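Local coordinates for protein TatD-related deoxyribonuclease (Thermotoga maritima, PDB 1J6O) that probably acts as a metal-dependent deoxyribonuclease of the TatD family, hydrolysing ester bonds in DNA on a TIM-barrel scaffold, at residues G105-R110 with V137-D142; H76-V81 with E116-V121; L218-F223 with P230-Y235. One frame throughout, in Å; residues are numbered along the deposited sequence.

Overall arrangement
Interactions 1 and 2 adjoin, their centres about 11 Å apart, whereas interaction 3 lies on the far side of the chain's centre from interaction 2, about 31 Å between centres. Interaction 1 pairs two neighbouring parallel strands of the barrel through backbone hydrogen bonds and carries a predicted metal ligand, its strand residues largely buried and its loop ends exposed. Interaction 2 sets the helix linking those same strands against the loop after strand 67-71, and here apolar side chains do the work; Q118 of the helix hydrogen-bonds to the backbone of D107 in interaction 1. Interaction 3 is a surface contact of proline and aromatic rings, between the loop after the last strand and the start of helix 233-244.

Interaction 1. Residues G105-R110 with V137-D142; sequences GLDFFR and VVHIRD
L106 uses both backbone polar groups on the neighbouring strand: its N donates to H139 O (3.0 Å) and its O accepts from R141 N (3.0 Å). F108 N continues the pairing to R141 O (3.0 Å) beyond the strand end. G105 CA makes a CA-H...O contact with H139 O (3.2 Å), where a side chain would collide. D107 N is satisfied by Q118 OE1 of helix 115-132. The D107 carboxylate turns back on its own chain: OD1 accepts from F109 N nearly along its C-O bond (2.7 Å), an Asx turn, and from R110 N above the carboxylate plane (2.9 Å), the wider Asx motif. With CG anti to the backbone N (chi1 178°), it lies against R141 CB (3.6 Å from OD1), while OD2 sits at the in-plane edge of the H139 ring, too far for a bond. R141 NH2, turned away, makes a weak hydrogen bond to A165 O. With an alanine here instead of D107, F109 N and R110 N would probably lose their shared acceptor, freeing the loop to shift. Backbone bonds thus join the strand of H139, a predicted metal ligand, to its neighbour, while D107 OD1 is spent on the turn leaving strand 98-107.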
loop_
_atom_site.group_PDB
_atom_site.type_symbol
_atom_site.label_atom_id
_atom_site.label_comp_id
_atom_site.label_asym_id
_atom_site.label_seq_id
_atom_site.Cartn_x
_atom_site.Cartn_y
_atom_site.Cartn_z
ATOM N N GLY A 105 10.368 2.905 2.939
ATOM C CA GLY A 105 10.100 4.295 3.243
ATOM C C GLY A 105 10.841 4.746 4.476
ATOM O O GLY A 105 11.939 4.255 4.758
ATOM N N LEU A 106 10.218 5.660 5.214
ATOM C CA LEU A 106 10.796 6.217 6.429
ATOM C C LEU A 106 9.768 6.317 7.540
ATOM O O LEU A 106 8.609 6.678 7.299
ATOM C CB LEU A 106 11.284 7.650 6.162
ATOM C CG LEU A 106 12.237 7.929 5.017
ATOM C CD1 LEU A 106 12.474 9.447 4.911
ATOM C CD2 LEU A 106 13.543 7.171 5.276
ATOM N N ASP A 107 10.193 6.002 8.757
ATOM C CA ASP A 107 9.313 6.085 9.919
ATOM C C ASP A 107 10.148 6.785 10.997
ATOM O O ASP A 107 10.985 6.158 11.646
ATOM C CB ASP A 107 8.858 4.712 10.427
ATOM C CG ASP A 107 7.974 4.826 11.674
ATOM O OD1 ASP A 107 8.035 5.866 12.355
ATOM O OD2 ASP A 107 7.207 3.895 11.987
ATOM N N PHE A 108 9.949 8.090 11.147
ATOM C CA PHE A 108 10.695 8.852 12.150
ATOM C C PHE A 108 9.876 9.006 13.422
ATOM O O PHE A 108 10.192 9.819 14.302
ATOM C CB PHE A 108 11.103 10.221 11.596
ATOM C CG PHE A 108 12.131 10.143 10.505
ATOM C CD1 PHE A 108 12.733 8.929 10.190
ATOM C CD2 PHE A 108 12.513 11.278 9.803
ATOM C CE1 PHE A 108 13.694 8.846 9.193
ATOM C CE2 PHE A 108 13.488 11.205 8.791
ATOM C CZ PHE A 108 14.072 9.995 8.488
ATOM N N PHE A 109 8.798 8.237 13.508
ATOM C CA PHE A 109 7.964 8.302 14.686
ATOM C C PHE A 109 8.486 7.236 15.642
ATOM O O PHE A 109 8.794 7.552 16.783
ATOM C CB PHE A 109 6.487 8.034 14.364
ATOM C CG PHE A 109 5.616 7.965 15.584
ATOM C CD1 PHE A 109 5.325 9.115 16.316
ATOM C CD2 PHE A 109 5.137 6.743 16.039
ATOM C CE1 PHE A 109 4.568 9.045 17.494
ATOM C CE2 PHE A 109 4.385 6.660 17.209
ATOM C CZ PHE A 109 4.099 7.809 17.938
ATOM N N ARG A 110 8.597 5.988 15.170
ATOM C CA ARG A 110 9.086 4.864 15.991
ATOM C C ARG A 110 10.605 4.797 16.060
ATOM O O ARG A 110 11.180 4.424 17.097
ATOM C CB ARG A 110 8.589 3.506 15.457
ATOM C CG ARG A 110 7.134 3.125 15.752
ATOM C CD ARG A 110 6.788 2.966 17.249
ATOM N NE ARG A 110 7.433 1.852 17.949
ATOM C CZ ARG A 110 7.329 0.573 17.611
ATOM N NH1 ARG A 110 6.608 0.204 16.566
ATOM N NH2 ARG A 110 7.932 -0.349 18.339
ATOM N N VAL A 137 5.574 0.931 -3.189
ATOM C CA VAL A 137 4.535 0.886 -2.168
ATOM C C VAL A 137 5.335 1.566 -1.046
ATOM O O VAL A 137 6.167 0.935 -0.405
ATOM C CB VAL A 137 4.167 -0.571 -1.818
ATOM C CG1 VAL A 137 3.405 -0.634 -0.525
ATOM C CG2 VAL A 137 3.323 -1.143 -2.961
ATOM N N VAL A 138 5.056 2.851 -0.822
ATOM C CA VAL A 138 5.750 3.659 0.187
ATOM C C VAL A 138 5.081 3.885 1.512
ATOM O O VAL A 138 3.891 4.187 1.596
ATOM C CB VAL A 138 6.127 5.041 -0.437
ATOM C CG1 VAL A 138 7.006 5.866 0.519
ATOM C CG2 VAL A 138 6.839 4.824 -1.767
ATOM N N HIS A 139 5.879 3.746 2.565
ATOM C CA HIS A 139 5.411 3.927 3.933
ATOM C C HIS A 139 6.083 5.185 4.459
ATOM O O HIS A 139 7.303 5.279 4.426
ATOM C CB HIS A 139 5.861 2.718 4.765
ATOM C CG HIS A 139 5.629 2.870 6.238
ATOM N ND1 HIS A 139 4.487 2.423 6.862
ATOM C CD2 HIS A 139 6.407 3.397 7.213
ATOM C CE1 HIS A 139 4.569 2.660 8.161
ATOM N NE2 HIS A 139 5.727 3.253 8.400
ATOM N N ILE A 140 5.302 6.149 4.940
ATOM C CA ILE A 140 5.896 7.387 5.476
ATOM C C ILE A 140 5.189 7.744 6.781
ATOM O O ILE A 140 3.958 7.873 6.811
ATOM C CB ILE A 140 5.718 8.608 4.534
ATOM C CG1 ILE A 140 6.368 8.359 3.171
ATOM C CG2 ILE A 140 6.326 9.856 5.217
ATOM C CD1 ILE A 140 6.123 9.474 2.141
ATOM N N ARG A 141 5.952 7.873 7.865
ATOM C CA ARG A 141 5.378 8.223 9.173
ATOM C C ARG A 141 6.229 9.399 9.694
ATOM O O ARG A 141 7.424 9.247 9.916
ATOM C CB ARG A 141 5.455 7.028 10.131
ATOM C CG ARG A 141 4.651 7.157 11.449
ATOM C CD ARG A 141 3.142 7.342 11.202
ATOM N NE ARG A 141 2.718 6.782 9.911
ATOM C CZ ARG A 141 1.483 6.859 9.404
ATOM N NH1 ARG A 141 0.502 7.476 10.071
ATOM N NH2 ARG A 141 1.229 6.326 8.206
ATOM N N ASP A 142 5.607 10.570 9.846
ATOM C CA ASP A 142 6.304 11.770 10.328
ATOM C C ASP A 142 7.639 12.030 9.611
ATOM O O ASP A 142 8.641 12.411 10.232
ATOM C CB ASP A 142 6.538 11.673 11.839
ATOM C CG ASP A 142 5.234 11.667 12.636
ATOM O OD1 ASP A 142 4.210 12.122 12.092
ATOM O OD2 ASP A 142 5.228 11.226 13.806
#

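Interaction 2. Residues H76-V81 with E116-V121; sequences HDAKEV and EVQKRV
A78 presses its methyl group against helix 115-132, where CB meets V121 CG2 at 3.7 Å and V117 CG1 at 3.9 Å. The two valines lie one helical turn apart, and the backbone carbonyl of A78 is covered from both: its O is 3.6 Å from V117 CG1 and 3.5 Å from V121 CG2. Between them the small alanine comes close to the helix backbone itself, its CB 3.9 Å from Q118 CA. The valines share a rotamer but use different branches. V117 reaches the loop with CG1, the methyl anti to the backbone N (chi1 168°), whereas V121 makes its closest approaches with CG2, the methyl anti to the carbonyl carbon. V81 adds a second apolar point farther along the loop; its CG2 meets V121 CG2 tip to tip at 4.0 Å and also lies near the edge of the R120 guanidinium.

Outside this apolar seam, polar bonds position its side chains. The guanidinium of R120 is paired with E124 in a salt bridge within the helix, and the side chain packs on F85 of helix 85-92, as does V121. S113 ties loop and helix start together, since its OG bonds to H76 O and K79 N and its carbonyl O receives Q118 NE2. The other end of that amide turns to strand 98-107. Within the loop, E80 N bonds to D77 O, closing a turn that presents A78 to the helix. The arrangement belongs to a TIM barrel: the loop following strand 67-71 packs against the early turns of the helix that follows the next strand.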
loop_
_atom_site.group_PDB
_atom_site.type_symbol
_atom_site.label_atom_id
_atom_site.label_comp_id
_atom_site.label_asym_id
_atom_site.label_seq_id
_atom_site.Cartn_x
_atom_site.Cartn_y
_atom_site.Cartn_z
ATOM N N HIS A 76 11.580 -0.085 9.651
ATOM C CA HIS A 76 11.895 -0.609 10.971
ATOM C C HIS A 76 12.990 -1.659 10.847
ATOM O O HIS A 76 13.878 -1.739 11.690
ATOM C CB HIS A 76 10.655 -1.233 11.643
ATOM C CG HIS A 76 9.604 -0.239 12.038
ATOM N ND1 HIS A 76 9.598 1.115 12.006
ATOM C CD2 HIS A 76 8.372 -0.616 12.539
ATOM C CE1 HIS A 76 8.375 1.527 12.477
ATOM N NE2 HIS A 76 7.654 0.463 12.789
ATOM N N ASP A 77 12.943 -2.434 9.769
ATOM C CA ASP A 77 13.917 -3.482 9.536
ATOM C C ASP A 77 15.178 -3.023 8.783
ATOM O O ASP A 77 15.998 -3.861 8.406
ATOM C CB ASP A 77 13.255 -4.636 8.726
ATOM C CG ASP A 77 11.863 -5.101 9.279
ATOM O OD1 ASP A 77 10.864 -4.326 9.253
ATOM O OD2 ASP A 77 11.744 -6.279 9.700
ATOM N N ALA A 78 15.360 -1.718 8.572
ATOM C CA ALA A 78 16.537 -1.221 7.834
ATOM C C ALA A 78 17.934 -1.552 8.371
ATOM O O ALA A 78 18.865 -1.769 7.594
ATOM C CB ALA A 78 16.419 0.316 7.614
ATOM N N LYS A 79 18.088 -1.561 9.687
ATOM C CA LYS A 79 19.379 -1.859 10.290
ATOM C C LYS A 79 19.690 -3.340 10.212
ATOM O O LYS A 79 20.804 -3.735 10.522
ATOM C CB LYS A 79 19.422 -1.405 11.761
ATOM C CG LYS A 79 18.479 -2.162 12.698
ATOM C CD LYS A 79 18.497 -1.521 14.099
ATOM C CE LYS A 79 17.304 -1.952 14.948
ATOM N NZ LYS A 79 17.224 -3.430 15.118
ATOM N N GLU A 80 18.704 -4.141 9.803
ATOM C CA GLU A 80 18.844 -5.603 9.683
ATOM C C GLU A 80 19.143 -6.165 8.286
ATOM O O GLU A 80 19.382 -7.372 8.132
ATOM C CB GLU A 80 17.563 -6.295 10.188
ATOM C CG GLU A 80 17.004 -5.767 11.504
ATOM C CD GLU A 80 17.947 -5.963 12.680
ATOM O OE1 GLU A 80 19.071 -6.501 12.488
ATOM O OE2 GLU A 80 17.554 -5.573 13.804
ATOM N N VAL A 81 19.149 -5.321 7.263
ATOM C CA VAL A 81 19.418 -5.856 5.932
ATOM C C VAL A 81 20.811 -6.431 5.690
ATOM O O VAL A 81 21.826 -5.860 6.101
ATOM C CB VAL A 81 19.140 -4.799 4.811
ATOM C CG1 VAL A 81 17.685 -4.325 4.884
ATOM C CG2 VAL A 81 20.107 -3.625 4.946
ATOM N N GLU A 116 19.587 7.777 9.194
ATOM C CA GLU A 116 20.426 7.627 8.003
ATOM C C GLU A 116 20.436 6.215 7.410
ATOM O O GLU A 116 20.603 6.037 6.197
ATOM C CB GLU A 116 21.851 8.120 8.300
ATOM C CG GLU A 116 21.919 9.636 8.516
ATOM C CD GLU A 116 21.301 10.429 7.359
ATOM O OE1 GLU A 116 21.637 10.128 6.183
ATOM O OE2 GLU A 116 20.485 11.353 7.632
ATOM N N VAL A 117 20.245 5.216 8.267
ATOM C CA VAL A 117 20.218 3.812 7.852
ATOM C C VAL A 117 18.884 3.639 7.090
ATOM O O VAL A 117 18.823 2.970 6.072
ATOM C CB VAL A 117 20.294 2.903 9.126
ATOM C CG1 VAL A 117 19.966 1.471 8.786
ATOM C CG2 VAL A 117 21.734 2.996 9.752
ATOM N N GLN A 118 17.807 4.228 7.598
ATOM C CA GLN A 118 16.500 4.116 6.910
ATOM C C GLN A 118 16.612 4.748 5.525
ATOM O O GLN A 118 16.155 4.198 4.516
ATOM C CB GLN A 118 15.416 4.874 7.676
ATOM C CG GLN A 118 14.974 4.200 8.968
ATOM C CD GLN A 118 13.800 4.908 9.559
ATOM O OE1 GLN A 118 12.892 5.331 8.830
ATOM N NE2 GLN A 118 13.788 5.043 10.890
ATOM N N LYS A 119 17.194 5.944 5.493
ATOM C CA LYS A 119 17.365 6.652 4.232
ATOM C C LYS A 119 18.136 5.849 3.195
ATOM O O LYS A 119 17.707 5.783 2.053
ATOM C CB LYS A 119 18.083 7.985 4.452
ATOM C CG LYS A 119 17.221 9.040 5.054
ATOM C CD LYS A 119 18.082 10.274 5.303
ATOM C CE LYS A 119 17.290 11.482 5.722
ATOM N NZ LYS A 119 18.246 12.652 5.823
ATOM N N ARG A 120 19.249 5.212 3.570
ATOM C CA ARG A 120 19.981 4.462 2.557
ATOM C C ARG A 120 19.223 3.249 2.021
ATOM O O ARG A 120 19.260 2.967 0.822
ATOM C CB ARG A 120 21.374 4.043 3.060
ATOM C CG ARG A 120 21.411 2.853 3.982
ATOM C CD ARG A 120 22.718 2.059 3.835
ATOM N NE ARG A 120 22.401 0.653 3.572
ATOM C CZ ARG A 120 22.977 -0.096 2.630
ATOM N NH1 ARG A 120 23.932 0.412 1.848
ATOM N NH2 ARG A 120 22.558 -1.339 2.437
ATOM N N VAL A 121 18.546 2.539 2.915
ATOM C CA VAL A 121 17.767 1.346 2.549
ATOM C C VAL A 121 16.583 1.735 1.653
ATOM O O VAL A 121 16.221 0.994 0.723
ATOM C CB VAL A 121 17.279 0.626 3.836
ATOM C CG1 VAL A 121 16.232 -0.444 3.514
ATOM C CG2 VAL A 121 18.492 -0.019 4.553
#

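Interaction 3. Residues L218-F223 with P230-Y235; sequences LPPQPF and PKYLKY
An aromatic cluster of F223, Y232 and Y235 joins the loop after strand 209-211 to the start of helix 233-244. F223 and Y232 stack face to face, their centroids 4.0 Å apart and their planes only 9° from parallel. Y232 CZ lies over the centre of the phenyl ring, and the hydroxyl lies over the same face, displaced toward the rim, with OH 3.6 Å from F223 CE1. Y235 approaches the same phenylalanine differently: its CE2 comes to the edge of the F223 ring, 3.5 Å from F223 CE2, the two planes inclined at 59°.

This corner follows the eighth strand of the TIM barrel, whose chain runs through a proline-rich loop and a short 3-10 segment, 230-232, before entering the helix. Two of the prolines pack on the tyrosines. P222 CG sits over the centre of the Y235 ring, 3.8 Å from its centroid, a CH-pi contact; K234 CG lies against the opposite face, toward its rim. P220 touches both tyrosines, its CG 3.7 Å from Y232 CB and its CB 3.9 Å from Y235 CB. Both tyrosines hold CG anti to the carbonyl carbon (chi1 -66° in Y232), which turns their rings toward the loop. A bond from F223 N to P220 O closes the turn that brings the phenylalanine over Y232, while Q221 N is anchored outside the cluster on T190 OG1.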
loop_
_atom_site.group_PDB
_atom_site.type_symbol
_atom_site.label_atom_id
_atom_site.label_comp_id
_atom_site.label_asym_id
_atom_site.label_seq_id
_atom_site.Cartn_x
_atom_site.Cartn_y
_atom_site.Cartn_z
ATOM N N LEU A 218 -5.224 -1.475 11.711
ATOM C CA LEU A 218 -6.192 -0.404 11.537
ATOM C C LEU A 218 -7.553 -0.683 10.925
ATOM O O LEU A 218 -7.866 -0.225 9.804
ATOM C CB LEU A 218 -5.515 0.655 10.679
ATOM C CG LEU A 218 -4.115 1.072 11.128
ATOM C CD1 LEU A 218 -3.382 1.857 10.011
ATOM C CD2 LEU A 218 -4.256 1.925 12.365
ATOM N N PRO A 219 -8.413 -1.389 11.651
ATOM C CA PRO A 219 -9.758 -1.760 11.213
ATOM C C PRO A 219 -10.628 -0.514 11.132
ATOM O O PRO A 219 -10.317 0.483 11.788
ATOM C CB PRO A 219 -10.188 -2.710 12.300
ATOM C CG PRO A 219 -9.459 -2.168 13.569
ATOM C CD PRO A 219 -8.100 -1.922 12.988
ATOM N N PRO A 220 -11.664 -0.518 10.263
ATOM C CA PRO A 220 -12.511 0.678 10.192
ATOM C C PRO A 220 -13.367 0.755 11.457
ATOM O O PRO A 220 -13.555 -0.255 12.155
ATOM C CB PRO A 220 -13.335 0.476 8.910
ATOM C CG PRO A 220 -13.348 -0.990 8.711
ATOM C CD PRO A 220 -11.972 -1.453 9.162
ATOM N N GLN A 221 -13.878 1.953 11.730
ATOM C CA GLN A 221 -14.708 2.242 12.907
ATOM C C GLN A 221 -15.616 1.179 13.506
ATOM O O GLN A 221 -15.514 0.876 14.704
ATOM C CB GLN A 221 -15.536 3.496 12.663
ATOM C CG GLN A 221 -16.101 4.076 13.944
ATOM C CD GLN A 221 -15.037 4.283 15.003
ATOM O OE1 GLN A 221 -13.861 4.450 14.696
ATOM N NE2 GLN A 221 -15.454 4.294 16.263
ATOM N N PRO A 222 -16.526 0.607 12.708
ATOM C CA PRO A 222 -17.391 -0.407 13.311
ATOM C C PRO A 222 -16.668 -1.619 13.863
ATOM O O PRO A 222 -17.274 -2.430 14.560
ATOM C CB PRO A 222 -18.350 -0.778 12.182
ATOM C CG PRO A 222 -17.562 -0.504 10.954
ATOM C CD PRO A 222 -16.805 0.763 11.269
ATOM N N PHE A 223 -15.377 -1.739 13.573
ATOM C CA PHE A 223 -14.623 -2.880 14.064
ATOM C C PHE A 223 -13.372 -2.530 14.852
ATOM O O PHE A 223 -12.402 -3.274 14.808
ATOM C CB PHE A 223 -14.238 -3.775 12.890
ATOM C CG PHE A 223 -15.402 -4.484 12.274
ATOM C CD1 PHE A 223 -15.944 -5.616 12.878
ATOM C CD2 PHE A 223 -15.995 -3.981 11.119
ATOM C CE1 PHE A 223 -17.071 -6.241 12.340
ATOM C CE2 PHE A 223 -17.115 -4.590 10.578
ATOM C CZ PHE A 223 -17.657 -5.722 11.186
ATOM N N PRO A 230 -9.708 -7.642 4.324
ATOM C CA PRO A 230 -10.213 -7.064 3.077
ATOM C C PRO A 230 -11.688 -6.764 2.947
ATOM O O PRO A 230 -12.034 -5.704 2.441
ATOM C CB PRO A 230 -9.733 -8.046 2.012
ATOM C CG PRO A 230 -8.407 -8.482 2.580
ATOM C CD PRO A 230 -8.805 -8.767 4.026
ATOM N N LYS A 231 -12.561 -7.662 3.395
ATOM C CA LYS A 231 -13.988 -7.372 3.256
ATOM C C LYS A 231 -14.465 -6.141 4.028
ATOM O O LYS A 231 -15.557 -5.637 3.760
ATOM C CB LYS A 231 -14.824 -8.579 3.665
ATOM C CG LYS A 231 -14.839 -8.830 5.149
ATOM C CD LYS A 231 -15.676 -10.054 5.473
ATOM C CE LYS A 231 -15.671 -10.305 6.966
ATOM N NZ LYS A 231 -16.384 -11.571 7.299
ATOM N N TYR A 232 -13.675 -5.654 4.983
ATOM C CA TYR A 232 -14.094 -4.483 5.735
ATOM C C TYR A 232 -13.813 -3.236 4.939
ATOM O O TYR A 232 -14.081 -2.135 5.398
ATOM C CB TYR A 232 -13.373 -4.361 7.073
ATOM C CG TYR A 232 -13.694 -5.458 8.064
ATOM C CD1 TYR A 232 -14.888 -6.188 7.976
ATOM C CD2 TYR A 232 -12.818 -5.748 9.100
ATOM C CE1 TYR A 232 -15.185 -7.182 8.909
ATOM C CE2 TYR A 232 -13.101 -6.734 10.031
ATOM C CZ TYR A 232 -14.284 -7.444 9.934
ATOM O OH TYR A 232 -14.574 -8.409 10.870
ATOM N N LEU A 233 -13.262 -3.404 3.742
ATOM C CA LEU A 233 -12.957 -2.263 2.905
ATOM C C LEU A 233 -14.253 -1.513 2.553
ATOM O O LEU A 233 -14.219 -0.315 2.258
ATOM C CB LEU A 233 -12.251 -2.757 1.642
ATOM C CG LEU A 233 -11.234 -1.870 0.950
ATOM C CD1 LEU A 233 -10.347 -1.150 1.956
ATOM C CD2 LEU A 233 -10.443 -2.741 -0.029
ATOM N N LYS A 234 -15.390 -2.216 2.586
ATOM C CA LYS A 234 -16.668 -1.570 2.258
ATOM C C LYS A 234 -16.975 -0.310 3.077
ATOM O O LYS A 234 -17.599 0.620 2.575
ATOM C CB LYS A 234 -17.826 -2.562 2.413
ATOM C CG LYS A 234 -18.016 -3.066 3.818
ATOM C CD LYS A 234 -18.844 -4.357 3.839
ATOM C CE LYS A 234 -20.316 -4.109 3.633
ATOM N NZ LYS A 234 -20.603 -3.551 2.289
ATOM N N TYR A 235 -16.556 -0.298 4.335
ATOM C CA TYR A 235 -16.780 0.829 5.223
ATOM C C TYR A 235 -15.937 2.004 4.824
ATOM O O TYR A 235 -16.348 3.156 5.030
ATOM C CB TYR A 235 -16.481 0.416 6.676
ATOM C CG TYR A 235 -17.387 -0.712 7.122
ATOM C CD1 TYR A 235 -18.740 -0.491 7.356
ATOM C CD2 TYR A 235 -16.910 -2.017 7.210
ATOM C CE1 TYR A 235 -19.604 -1.551 7.654
ATOM C CE2 TYR A 235 -17.753 -3.072 7.503
ATOM C CZ TYR A 235 -19.096 -2.838 7.719
ATOM O OH TYR A 235 -19.914 -3.914 7.970
#